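Local coordinates for aminotransferase, class V family protein (Trichomonas vaginalis, PDB 5F8V), which probably catalyses the pyridoxal-phosphate-dependent transfer of an amino group between O-phospho-L-serine and 2-oxoglutarate in serine biosynthesis, at residues T56-T61 / W260-G265; M49-E54 / F253-F258; L63-N68 / T188-V193; F182-I187 / S301-P306. All blocks are in the same frame, centred on the assembly; numbering follows the deposited sequence.

Contact 1 (T56-T61 / W260-G265); sequences TERLRT and WIEEKG
Arg58 and Glu262 form a salt bridge between two helices, the guanidinium NH1 lying 3.0 Å from the carboxylate OE1. The N-H...O angle of 168° makes the bond nearly straight, and OE1 sits at the edge of the guanidinium, practically in its plane. The two flat groups are nonetheless almost perpendicular, with 83° between their planes, so a single nitrogen rather than a paired, side-by-side edge does the work. The same oxygen also rests against the aliphatic part of the arginine, with Arg58 CG 3.4 Å from Glu262 OE1. On the other carboxylate oxygen the contact is looser: Thr61 CG2 stands 3.8 Å from Glu262 OE2. A bend at chi3 (-55°) of Arg58 turns its end out of the line of the chain, and the other two nitrogens are held as well, NH2 by a salt bridge to Glu54 and NE by Asn255 OD1. Three partners therefore fix the rotation of the guanidinium. Just beyond Glu262, Gly265 ends its helix with positive phi in a Schellman motif. The bridge lies at the surface, joining helix 46-63 to the end of helix 248-263, while Leu59, pointing away from the bridge, and Thr56 pack on strand 69-75.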
# COMPACT_ATOMS: atom_id res chain seq x y z
N THR A 56 -8.50 -11.04 -10.11
CA THR A 56 -7.96 -12.28 -9.55
C THR A 56 -8.02 -13.43 -10.57
O THR A 56 -7.02 -14.14 -10.79
CB THR A 56 -8.72 -12.68 -8.26
OG1 THR A 56 -8.70 -11.58 -7.33
CG2 THR A 56 -8.08 -13.90 -7.60
N GLU A 57 -9.19 -13.60 -11.16
CA GLU A 57 -9.43 -14.60 -12.20
C GLU A 57 -8.52 -14.39 -13.41
O GLU A 57 -7.95 -15.34 -13.93
CB GLU A 57 -10.91 -14.59 -12.64
CG GLU A 57 -11.86 -15.28 -11.66
CD GLU A 57 -13.33 -14.93 -11.86
OE1 GLU A 57 -13.70 -14.34 -12.91
OE2 GLU A 57 -14.14 -15.23 -10.97
N ARG A 58 -8.38 -13.14 -13.84
CA ARG A 58 -7.56 -12.84 -15.02
C ARG A 58 -6.10 -13.23 -14.78
O ARG A 58 -5.45 -13.82 -15.64
CB ARG A 58 -7.69 -11.37 -15.42
CG ARG A 58 -7.16 -11.07 -16.81
CD ARG A 58 -7.40 -9.63 -17.25
NE ARG A 58 -8.80 -9.19 -17.17
CZ ARG A 58 -9.75 -9.39 -18.08
NH1 ARG A 58 -9.53 -10.05 -19.22
NH2 ARG A 58 -10.97 -8.89 -17.86
N LEU A 59 -5.59 -12.92 -13.59
CA LEU A 59 -4.24 -13.31 -13.22
C LEU A 59 -4.12 -14.83 -13.18
O LEU A 59 -3.09 -15.37 -13.60
CB LEU A 59 -3.86 -12.72 -11.87
CG LEU A 59 -2.44 -12.99 -11.35
CD1 LEU A 59 -1.39 -12.46 -12.32
CD2 LEU A 59 -2.26 -12.37 -9.97
N ARG A 60 -5.15 -15.50 -12.66
CA ARG A 60 -5.16 -16.96 -12.65
C ARG A 60 -5.08 -17.52 -14.06
O ARG A 60 -4.34 -18.47 -14.29
CB ARG A 60 -6.39 -17.53 -11.90
CG ARG A 60 -6.41 -19.05 -11.84
CD ARG A 60 -7.60 -19.61 -11.07
NE ARG A 60 -7.65 -19.17 -9.68
CZ ARG A 60 -6.85 -19.59 -8.70
NH1 ARG A 60 -5.88 -20.47 -8.91
NH2 ARG A 60 -7.03 -19.11 -7.48
N THR A 61 -5.83 -16.93 -15.00
CA THR A 61 -5.83 -17.36 -16.40
C THR A 61 -4.45 -17.13 -17.03
O THR A 61 -3.88 -18.06 -17.59
CB THR A 61 -6.92 -16.64 -17.23
OG1 THR A 61 -8.21 -17.09 -16.80
CG2 THR A 61 -6.78 -16.91 -18.71
N TRP A 260 -3.85 -6.02 -21.07
CA TRP A 260 -2.85 -5.67 -22.07
C TRP A 260 -1.90 -6.83 -22.40
O TRP A 260 -1.60 -7.05 -23.56
CB TRP A 260 -2.07 -4.42 -21.67
CG TRP A 260 -0.95 -4.08 -22.59
CD1 TRP A 260 -1.02 -3.33 -23.73
CD2 TRP A 260 0.41 -4.46 -22.44
NE1 TRP A 260 0.23 -3.23 -24.30
CE2 TRP A 260 1.12 -3.91 -23.52
CE3 TRP A 260 1.10 -5.22 -21.49
CZ2 TRP A 260 2.49 -4.11 -23.69
CZ3 TRP A 260 2.47 -5.42 -21.66
CH2 TRP A 260 3.15 -4.86 -22.74
N ILE A 261 -1.47 -7.58 -21.39
CA ILE A 261 -0.63 -8.76 -21.60
C ILE A 261 -1.37 -9.82 -22.41
O ILE A 261 -0.78 -10.44 -23.30
CB ILE A 261 -0.14 -9.38 -20.27
CG1 ILE A 261 0.81 -8.42 -19.54
CG2 ILE A 261 0.58 -10.71 -20.51
CD1 ILE A 261 1.14 -8.82 -18.12
N GLU A 262 -2.64 -10.05 -22.10
CA GLU A 262 -3.45 -11.01 -22.86
C GLU A 262 -3.58 -10.58 -24.32
O GLU A 262 -3.46 -11.42 -25.23
CB GLU A 262 -4.83 -11.21 -22.23
CG GLU A 262 -4.77 -11.95 -20.92
CD GLU A 262 -6.14 -12.18 -20.30
OE1 GLU A 262 -6.93 -11.22 -20.19
OE2 GLU A 262 -6.42 -13.33 -19.90
N GLU A 263 -3.78 -9.28 -24.55
CA GLU A 263 -3.90 -8.72 -25.90
C GLU A 263 -2.64 -8.97 -26.74
O GLU A 263 -2.74 -9.18 -27.96
CB GLU A 263 -4.20 -7.20 -25.85
CG GLU A 263 -5.61 -6.86 -25.35
CD GLU A 263 -5.80 -5.41 -24.93
OE1 GLU A 263 -5.01 -4.52 -25.33
OE2 GLU A 263 -6.77 -5.14 -24.20
N LYS A 264 -1.48 -8.95 -26.09
CA LYS A 264 -0.18 -9.17 -26.76
C LYS A 264 0.24 -10.65 -26.88
O LYS A 264 1.35 -10.92 -27.36
CB LYS A 264 0.92 -8.36 -26.05
CG LYS A 264 0.66 -6.86 -26.00
CD LYS A 264 0.66 -6.23 -27.39
CE LYS A 264 0.47 -4.72 -27.31
NZ LYS A 264 0.40 -4.14 -28.68
N GLY A 265 -0.61 -11.59 -26.47
CA GLY A 265 -0.38 -13.02 -26.73
C GLY A 265 -0.06 -13.90 -25.53
O GLY A 265 0.17 -15.10 -25.68

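Contact 2 (M49-E54 / F253-F258); sequences MEEQKE and FANHIF
Asn255 sends its ND2 between two glutamates of the facing helix and gives one hydrogen bond to each. ND2 lies 3.0 Å from Glu51 OE2 along an almost straight N-H...O line of 176°, and 3.1 Å from Glu54 OE1 at the more bent angle of 157°. Both acceptors stay close to the amide plane, as the two N-H directions require, yet each carboxylate is met from above its own plane. Glu51 and Asn255 approach from opposite directions, whereas the Glu54 side chain crosses that of Asn255 at about a right angle.

The Glu51 half is the buried, tightly fitted one. Its CG is anti to the backbone N (chi1 178°), and a turn at chi2 then brings the carboxylate back against the asparagine, with Glu51 OE2 3.6 Å from Asn255 CB. Trp31 and Tyr252 pack on this side chain as well. The contact is a helix-to-helix pairing of polar side chains in this class-V aminotransferase, between helices 46-63 and 248-263, whose nearest CA atoms here, those of Glu54 and Asn255, are 8.0 Å apart; side chains from both helices fill that interval.

Towards solvent the contact loosens. Glu54 is partly exposed and reaches in with an extended chain, touching the asparagine through little more than OE1, which also takes a salt bridge from Arg58 NH2. Arg58 NE in turn donates to Asn255 OD1, so both ends of the amide are engaged and its orientation is defined. The positive charge of Arg58 would be expected to favour an ionised Glu54.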
# COMPACT_ATOMS: atom_id res chain seq x y z
N MET A 49 -16.35 -5.20 -5.98
CA MET A 49 -16.25 -6.65 -5.80
C MET A 49 -16.18 -7.44 -7.11
O MET A 49 -15.54 -8.48 -7.16
CB MET A 49 -17.38 -7.15 -4.89
CG MET A 49 -17.14 -6.78 -3.43
SD MET A 49 -18.55 -7.12 -2.36
CE MET A 49 -18.53 -8.91 -2.28
N GLU A 50 -16.83 -6.95 -8.17
CA GLU A 50 -16.68 -7.53 -9.51
C GLU A 50 -15.29 -7.30 -10.10
O GLU A 50 -14.69 -8.22 -10.66
CB GLU A 50 -17.73 -6.95 -10.47
CG GLU A 50 -19.14 -7.47 -10.24
CD GLU A 50 -20.12 -6.95 -11.28
OE1 GLU A 50 -20.17 -5.71 -11.50
OE2 GLU A 50 -20.86 -7.77 -11.87
N GLU A 51 -14.77 -6.07 -9.98
CA GLU A 51 -13.45 -5.73 -10.52
C GLU A 51 -12.35 -6.58 -9.91
O GLU A 51 -11.49 -7.10 -10.61
CB GLU A 51 -13.14 -4.24 -10.30
CG GLU A 51 -11.76 -3.76 -10.78
CD GLU A 51 -11.57 -3.80 -12.30
OE1 GLU A 51 -12.54 -4.00 -13.05
OE2 GLU A 51 -10.43 -3.60 -12.74
N GLN A 52 -12.39 -6.72 -8.59
CA GLN A 52 -11.34 -7.46 -7.89
C GLN A 52 -11.43 -8.95 -8.16
O GLN A 52 -10.42 -9.61 -8.32
CB GLN A 52 -11.39 -7.21 -6.39
CG GLN A 52 -10.21 -7.85 -5.67
CD GLN A 52 -10.05 -7.35 -4.25
OE1 GLN A 52 -10.13 -6.15 -4.00
NE2 GLN A 52 -9.77 -8.27 -3.33
N LYS A 53 -12.66 -9.47 -8.19
CA LYS A 53 -12.92 -10.84 -8.60
C LYS A 53 -12.34 -11.08 -9.99
O LYS A 53 -11.56 -12.01 -10.19
CB LYS A 53 -14.44 -11.12 -8.60
CG LYS A 53 -14.86 -12.55 -8.87
CD LYS A 53 -16.39 -12.65 -8.87
CE LYS A 53 -16.90 -13.83 -9.67
NZ LYS A 53 -18.33 -13.66 -10.07
N GLU A 54 -12.70 -10.22 -10.93
CA GLU A 54 -12.21 -10.29 -12.31
C GLU A 54 -10.67 -10.23 -12.37
O GLU A 54 -10.05 -11.05 -13.05
CB GLU A 54 -12.83 -9.17 -13.15
CG GLU A 54 -12.46 -9.20 -14.63
CD GLU A 54 -12.95 -7.98 -15.36
OE1 GLU A 54 -12.11 -7.20 -15.88
OE2 GLU A 54 -14.17 -7.77 -15.42
N PHE A 253 -5.64 -0.97 -11.76
CA PHE A 253 -4.61 -0.67 -12.74
C PHE A 253 -3.80 -1.91 -13.13
O PHE A 253 -3.46 -2.09 -14.29
CB PHE A 253 -3.69 0.46 -12.28
CG PHE A 253 -2.94 1.11 -13.40
CD1 PHE A 253 -1.62 0.78 -13.67
CD2 PHE A 253 -3.58 2.01 -14.24
CE1 PHE A 253 -0.94 1.37 -14.72
CE2 PHE A 253 -2.91 2.59 -15.30
CZ PHE A 253 -1.59 2.27 -15.54
N ALA A 254 -3.52 -2.76 -12.15
CA ALA A 254 -2.93 -4.06 -12.42
C ALA A 254 -3.76 -4.84 -13.43
O ALA A 254 -3.21 -5.40 -14.38
CB ALA A 254 -2.79 -4.85 -11.13
N ASN A 255 -5.07 -4.85 -13.24
CA ASN A 255 -6.01 -5.54 -14.13
C ASN A 255 -5.95 -5.02 -15.56
O ASN A 255 -6.03 -5.80 -16.52
CB ASN A 255 -7.44 -5.46 -13.58
CG ASN A 255 -8.40 -6.42 -14.28
OD1 ASN A 255 -8.00 -7.44 -14.84
ND2 ASN A 255 -9.69 -6.09 -14.22
N HIS A 256 -5.80 -3.71 -15.71
CA HIS A 256 -5.62 -3.12 -17.04
C HIS A 256 -4.37 -3.67 -17.74
O HIS A 256 -4.42 -4.00 -18.92
CB HIS A 256 -5.57 -1.59 -16.97
CG HIS A 256 -6.91 -0.94 -17.15
ND1 HIS A 256 -7.66 -1.09 -18.29
CD2 HIS A 256 -7.61 -0.11 -16.34
CE1 HIS A 256 -8.78 -0.40 -18.18
NE2 HIS A 256 -8.78 0.21 -17.00
N ILE A 257 -3.28 -3.78 -16.99
CA ILE A 257 -2.05 -4.39 -17.50
C ILE A 257 -2.24 -5.88 -17.80
O ILE A 257 -1.75 -6.35 -18.82
CB ILE A 257 -0.83 -4.17 -16.56
CG1 ILE A 257 -0.49 -2.68 -16.49
CG2 ILE A 257 0.39 -4.95 -17.08
CD1 ILE A 257 0.42 -2.31 -15.33
N PHE A 258 -2.96 -6.62 -16.96
CA PHE A 258 -3.23 -8.04 -17.24
C PHE A 258 -3.93 -8.20 -18.60
O PHE A 258 -3.54 -9.04 -19.42
CB PHE A 258 -4.07 -8.71 -16.13
CG PHE A 258 -3.43 -8.70 -14.76
CD1 PHE A 258 -2.05 -8.54 -14.56
CD2 PHE A 258 -4.23 -8.88 -13.63
CE1 PHE A 258 -1.51 -8.53 -13.28
CE2 PHE A 258 -3.68 -8.87 -12.36
CZ PHE A 258 -2.32 -8.70 -12.18

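Contact 3 (L63-N68 / T188-V193); sequences LQVPEN and TQWEKV
The indole of Trp190 carries Pro66 on one face: CD of the proline stands 3.4 Å from the centroid of the five-membered ring and only 7° off its normal, the geometry of a CH-pi contact. The neighbouring proline carbon widens the overlap, Pro66 CG being 3.6 Å from Trp190 CG. Further along the same face, towards the rim of the six-membered ring, comes the backbone of Val65, its CA 4.1 Å above the indole plane; on the same side its methyl CG2 comes 4.1 Å from Trp190 CH2. The edge is met differently: Leu63 O lies near the ring plane, 3.9 Å from Trp190 CZ2. Phe69 adds an edge-to-face ring contact with the indole. With CG anti to the carbonyl carbon (chi1 -69°) and the ring turned across that bond (chi2 98°), the indole extends from its short 3-10 turn over the proline.

The opposing loop owes its course to the end of a helix: Gln64, with positive phi, is the C-prime residue of a Schellman motif, with Val65 N bonded back to Arg60 O, and Val65 and Pro66 follow in extended form. The contact thus joins the connection between helix 46-63 and strand 69-75 to the turn just before strand 193-199. Leu63 and Val65 also pack on Ile213 of strand 209-215, which lies between those two strands in the mixed sheet.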
# COMPACT_ATOMS: atom_id res chain seq x y z
N LEU A 63 -1.47 -16.83 -15.78
CA LEU A 63 -0.44 -17.74 -15.23
C LEU A 63 -0.82 -19.21 -15.22
O LEU A 63 0.04 -20.05 -14.99
CB LEU A 63 -0.09 -17.32 -13.81
CG LEU A 63 0.94 -16.22 -13.62
CD1 LEU A 63 0.84 -15.70 -12.19
CD2 LEU A 63 2.34 -16.74 -13.91
N GLN A 64 -2.10 -19.53 -15.44
CA GLN A 64 -2.63 -20.88 -15.21
C GLN A 64 -2.25 -21.35 -13.82
O GLN A 64 -1.68 -22.43 -13.63
CB GLN A 64 -2.17 -21.86 -16.30
CG GLN A 64 -2.71 -21.54 -17.69
CD GLN A 64 -4.22 -21.73 -17.77
OE1 GLN A 64 -4.70 -22.85 -17.98
NE2 GLN A 64 -4.97 -20.64 -17.61
N VAL A 65 -2.58 -20.52 -12.83
CA VAL A 65 -2.34 -20.85 -11.44
C VAL A 65 -3.29 -22.01 -11.10
O VAL A 65 -4.50 -21.85 -11.22
CB VAL A 65 -2.60 -19.66 -10.49
CG1 VAL A 65 -2.31 -20.07 -9.05
CG2 VAL A 65 -1.78 -18.43 -10.89
N PRO A 66 -2.76 -23.17 -10.66
CA PRO A 66 -3.66 -24.27 -10.30
C PRO A 66 -4.56 -23.97 -9.09
O PRO A 66 -4.24 -23.10 -8.27
CB PRO A 66 -2.70 -25.43 -10.00
CG PRO A 66 -1.37 -25.03 -10.55
CD PRO A 66 -1.34 -23.54 -10.48
N GLU A 67 -5.66 -24.70 -8.98
CA GLU A 67 -6.69 -24.41 -7.97
C GLU A 67 -6.30 -24.74 -6.52
O GLU A 67 -7.00 -24.33 -5.60
CB GLU A 67 -8.02 -25.11 -8.32
CG GLU A 67 -8.59 -24.77 -9.70
CD GLU A 67 -8.95 -23.30 -9.90
OE1 GLU A 67 -9.07 -22.89 -11.08
OE2 GLU A 67 -9.14 -22.55 -8.92
N ASN A 68 -5.19 -25.44 -6.31
CA ASN A 68 -4.63 -25.58 -4.94
C ASN A 68 -3.81 -24.36 -4.46
O ASN A 68 -3.17 -24.43 -3.41
CB ASN A 68 -3.81 -26.88 -4.80
CG ASN A 68 -2.62 -26.93 -5.73
OD1 ASN A 68 -2.70 -26.47 -6.86
ND2 ASN A 68 -1.53 -27.53 -5.28
N THR A 188 5.94 -22.82 -14.59
CA THR A 188 5.62 -24.25 -14.53
C THR A 188 6.15 -24.84 -13.21
O THR A 188 6.72 -24.12 -12.38
CB THR A 188 6.25 -25.02 -15.71
OG1 THR A 188 7.68 -24.86 -15.69
CG2 THR A 188 5.71 -24.51 -17.04
N GLN A 189 5.94 -26.14 -13.03
CA GLN A 189 6.41 -26.87 -11.86
C GLN A 189 5.83 -26.29 -10.56
O GLN A 189 6.55 -26.06 -9.58
CB GLN A 189 7.95 -26.91 -11.81
CG GLN A 189 8.61 -27.49 -13.05
CD GLN A 189 10.12 -27.58 -12.89
OE1 GLN A 189 10.78 -26.58 -12.60
NE2 GLN A 189 10.68 -28.78 -13.03
N TRP A 190 4.52 -26.07 -10.56
CA TRP A 190 3.81 -25.58 -9.38
C TRP A 190 3.94 -26.50 -8.16
O TRP A 190 3.94 -26.02 -7.03
CB TRP A 190 2.32 -25.33 -9.71
CG TRP A 190 2.11 -24.17 -10.65
CD1 TRP A 190 1.91 -24.23 -11.99
CD2 TRP A 190 2.09 -22.78 -10.30
NE1 TRP A 190 1.78 -22.97 -12.51
CE2 TRP A 190 1.87 -22.06 -11.49
CE3 TRP A 190 2.23 -22.08 -9.09
CZ2 TRP A 190 1.80 -20.66 -11.51
CZ3 TRP A 190 2.15 -20.69 -9.11
CH2 TRP A 190 1.94 -20.00 -10.32
N GLU A 191 4.10 -27.80 -8.40
CA GLU A 191 4.37 -28.77 -7.32
C GLU A 191 5.58 -28.45 -6.41
O GLU A 191 5.63 -28.93 -5.28
CB GLU A 191 4.50 -30.21 -7.88
CG GLU A 191 5.75 -30.51 -8.71
CD GLU A 191 5.62 -30.17 -10.19
OE1 GLU A 191 4.61 -29.55 -10.60
OE2 GLU A 191 6.54 -30.51 -10.95
N LYS A 192 6.54 -27.67 -6.92
CA LYS A 192 7.72 -27.24 -6.14
C LYS A 192 7.49 -26.02 -5.26
O LYS A 192 8.37 -25.68 -4.44
CB LYS A 192 8.87 -26.89 -7.10
CG LYS A 192 9.33 -28.00 -8.02
CD LYS A 192 10.40 -27.49 -8.97
CE LYS A 192 11.02 -28.63 -9.76
NZ LYS A 192 11.85 -29.53 -8.92
N VAL A 193 6.35 -25.35 -5.43
CA VAL A 193 6.12 -23.99 -4.95
C VAL A 193 5.22 -23.94 -3.72
O VAL A 193 4.07 -24.39 -3.75
CB VAL A 193 5.47 -23.13 -6.06
CG1 VAL A 193 5.19 -21.71 -5.57
CG2 VAL A 193 6.35 -23.10 -7.31

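Contact 4 (F182-I187 / S301-P306); sequences FLSRPI and SRMNMP
Arg302 holds Ser184 end-on with two nitrogens, just ahead of strand 304-307, where Ser301 OG accepts from the backbone N of Met303 and of Asn304 in an ST turn and ST motif. The two bonds differ in quality. Arg302 NH2 reaches Ser184 OG at 2.7 Å and 166°, with the hydroxyl at the guanidinium edge and close to its plane. Arg302 NH1 lies 3.1 Å from Ser184 O, but the bond is more bent, and the donor stands well above the carbonyl plane.

Flat groups set the rest of the arrangement. The guanidiniums of Arg185 and Arg302 are nearly parallel, 10° apart, and Arg185 lays its extended chain over one face of Arg302, its CD 3.4 Å from Arg302 NH2. On the opposite face lies the terminal methyl of Met303. The closeness of two guanidiniums is probably eased by nearby carboxylates: Arg302 NH2 is bridged to Glu163 and NH1 to Asp271, while Arg185 NH2 meets Asp155 and the carbonyl of Phe164. This buried contact joins the loop between strands 174-177 and 193-199 to the loop that leads into strand 304-307 of the small two-stranded sheet.

Ser184 OG also bonds to Asn181 O, so the hydroxyl is gripped twice. Its torsion (chi1 74°) sets OG between the backbone N and the carbonyl carbon, and beside it the Met303 sulfur touches the serine methylene, SD to CB 3.6 Å.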
# COMPACT_ATOMS: atom_id res chain seq x y z
N PHE A 182 7.93 -10.94 -12.59
CA PHE A 182 6.59 -11.50 -12.50
C PHE A 182 5.82 -11.16 -13.76
O PHE A 182 5.78 -9.99 -14.15
CB PHE A 182 5.83 -10.94 -11.30
CG PHE A 182 4.58 -11.68 -10.95
CD1 PHE A 182 3.35 -11.03 -10.91
CD2 PHE A 182 4.63 -13.03 -10.61
CE1 PHE A 182 2.19 -11.72 -10.57
CE2 PHE A 182 3.48 -13.72 -10.27
CZ PHE A 182 2.26 -13.07 -10.25
N LEU A 183 5.23 -12.18 -14.38
CA LEU A 183 4.48 -12.05 -15.65
C LEU A 183 5.35 -11.64 -16.85
O LEU A 183 4.84 -11.09 -17.83
CB LEU A 183 3.26 -11.13 -15.48
CG LEU A 183 2.34 -11.46 -14.31
CD1 LEU A 183 1.44 -10.28 -13.98
CD2 LEU A 183 1.50 -12.71 -14.60
N SER A 184 6.65 -11.92 -16.76
CA SER A 184 7.56 -11.75 -17.89
C SER A 184 7.74 -13.07 -18.63
O SER A 184 8.35 -13.08 -19.70
CB SER A 184 8.92 -11.24 -17.40
OG SER A 184 9.65 -12.26 -16.74
N ARG A 185 7.21 -14.16 -18.07
CA ARG A 185 7.26 -15.48 -18.68
C ARG A 185 6.31 -16.46 -17.97
O ARG A 185 5.84 -16.19 -16.86
CB ARG A 185 8.69 -16.04 -18.63
CG ARG A 185 9.30 -16.04 -17.24
CD ARG A 185 10.69 -16.63 -17.29
NE ARG A 185 11.29 -16.75 -15.97
CZ ARG A 185 12.59 -16.93 -15.74
NH1 ARG A 185 13.47 -17.04 -16.74
NH2 ARG A 185 13.03 -17.03 -14.49
N PRO A 186 6.03 -17.62 -18.60
CA PRO A 186 5.19 -18.61 -17.92
C PRO A 186 5.86 -19.22 -16.69
O PRO A 186 7.09 -19.22 -16.60
CB PRO A 186 4.99 -19.70 -18.99
CG PRO A 186 5.29 -19.03 -20.29
CD PRO A 186 6.39 -18.07 -19.96
N ILE A 187 5.05 -19.70 -15.76
CA ILE A 187 5.53 -20.42 -14.59
C ILE A 187 5.03 -21.86 -14.72
O ILE A 187 3.84 -22.08 -14.95
CB ILE A 187 5.01 -19.78 -13.29
CG1 ILE A 187 5.69 -18.41 -13.07
CG2 ILE A 187 5.27 -20.68 -12.09
CD1 ILE A 187 5.08 -17.57 -11.97
N SER A 301 20.03 -12.03 -16.78
CA SER A 301 18.66 -11.56 -16.68
C SER A 301 18.15 -11.01 -18.01
O SER A 301 18.89 -10.33 -18.73
CB SER A 301 18.55 -10.49 -15.60
OG SER A 301 17.25 -9.93 -15.51
N ARG A 302 16.89 -11.32 -18.32
CA ARG A 302 16.20 -10.70 -19.44
C ARG A 302 15.67 -9.32 -19.06
O ARG A 302 15.37 -8.53 -19.94
CB ARG A 302 15.01 -11.55 -19.91
CG ARG A 302 15.35 -12.96 -20.39
CD ARG A 302 14.14 -13.90 -20.34
NE ARG A 302 13.54 -13.87 -19.01
CZ ARG A 302 12.30 -13.46 -18.71
NH1 ARG A 302 11.42 -13.13 -19.66
NH2 ARG A 302 11.93 -13.43 -17.43
N MET A 303 15.52 -9.06 -17.76
CA MET A 303 14.82 -7.88 -17.24
C MET A 303 15.76 -6.74 -16.84
O MET A 303 15.40 -5.58 -16.99
CB MET A 303 13.98 -8.27 -16.02
CG MET A 303 12.90 -9.32 -16.25
SD MET A 303 11.47 -8.70 -17.18
CE MET A 303 11.94 -9.21 -18.83
N ASN A 304 16.93 -7.08 -16.30
CA ASN A 304 17.88 -6.08 -15.80
C ASN A 304 19.26 -6.42 -16.32
O ASN A 304 19.79 -7.50 -16.04
CB ASN A 304 17.86 -6.05 -14.27
CG ASN A 304 16.46 -5.88 -13.70
OD1 ASN A 304 15.78 -6.87 -13.42
ND2 ASN A 304 16.01 -4.62 -13.57
N MET A 305 19.85 -5.50 -17.08
CA MET A 305 21.10 -5.72 -17.77
C MET A 305 22.12 -4.72 -17.28
O MET A 305 22.27 -3.66 -17.89
CB MET A 305 20.87 -5.57 -19.28
CG MET A 305 20.12 -6.75 -19.88
SD MET A 305 18.78 -6.33 -20.98
CE MET A 305 17.42 -6.10 -19.85
N PRO A 306 22.80 -5.03 -16.15
CA PRO A 306 23.90 -4.15 -15.76
C PRO A 306 25.05 -4.23 -16.76
O PRO A 306 25.21 -5.24 -17.46
CB PRO A 306 24.32 -4.66 -14.37
CG PRO A 306 23.70 -6.00 -14.22
CD PRO A 306 22.57 -6.11 -15.19

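Contacts 1 and 2 are successive bridges between helices 46-63 and 248-263, their centres 10 Å apart, and Arg58 NE to Asn255 OD1, at 3.0 Å a probable hydrogen bond, ties them together. Contact 3 begins where helix 46-63 ends; Arg60 NH1 lies 3.0 Å from Val65 O. The loop 182-187 of contact 4 meets all the others through apolar side chains: Leu183 CD2 is 3.7 Å from Leu59 CD1, Leu183 CD1 is 3.5 Å from Phe258 CE1, and Ile187 CD1 is 3.5 Å from Leu63 CD2. Contact 4 is tied to the active-site region: Phe182 O bonds to Asn203, next to Lys202, which carries pyridoxal phosphate.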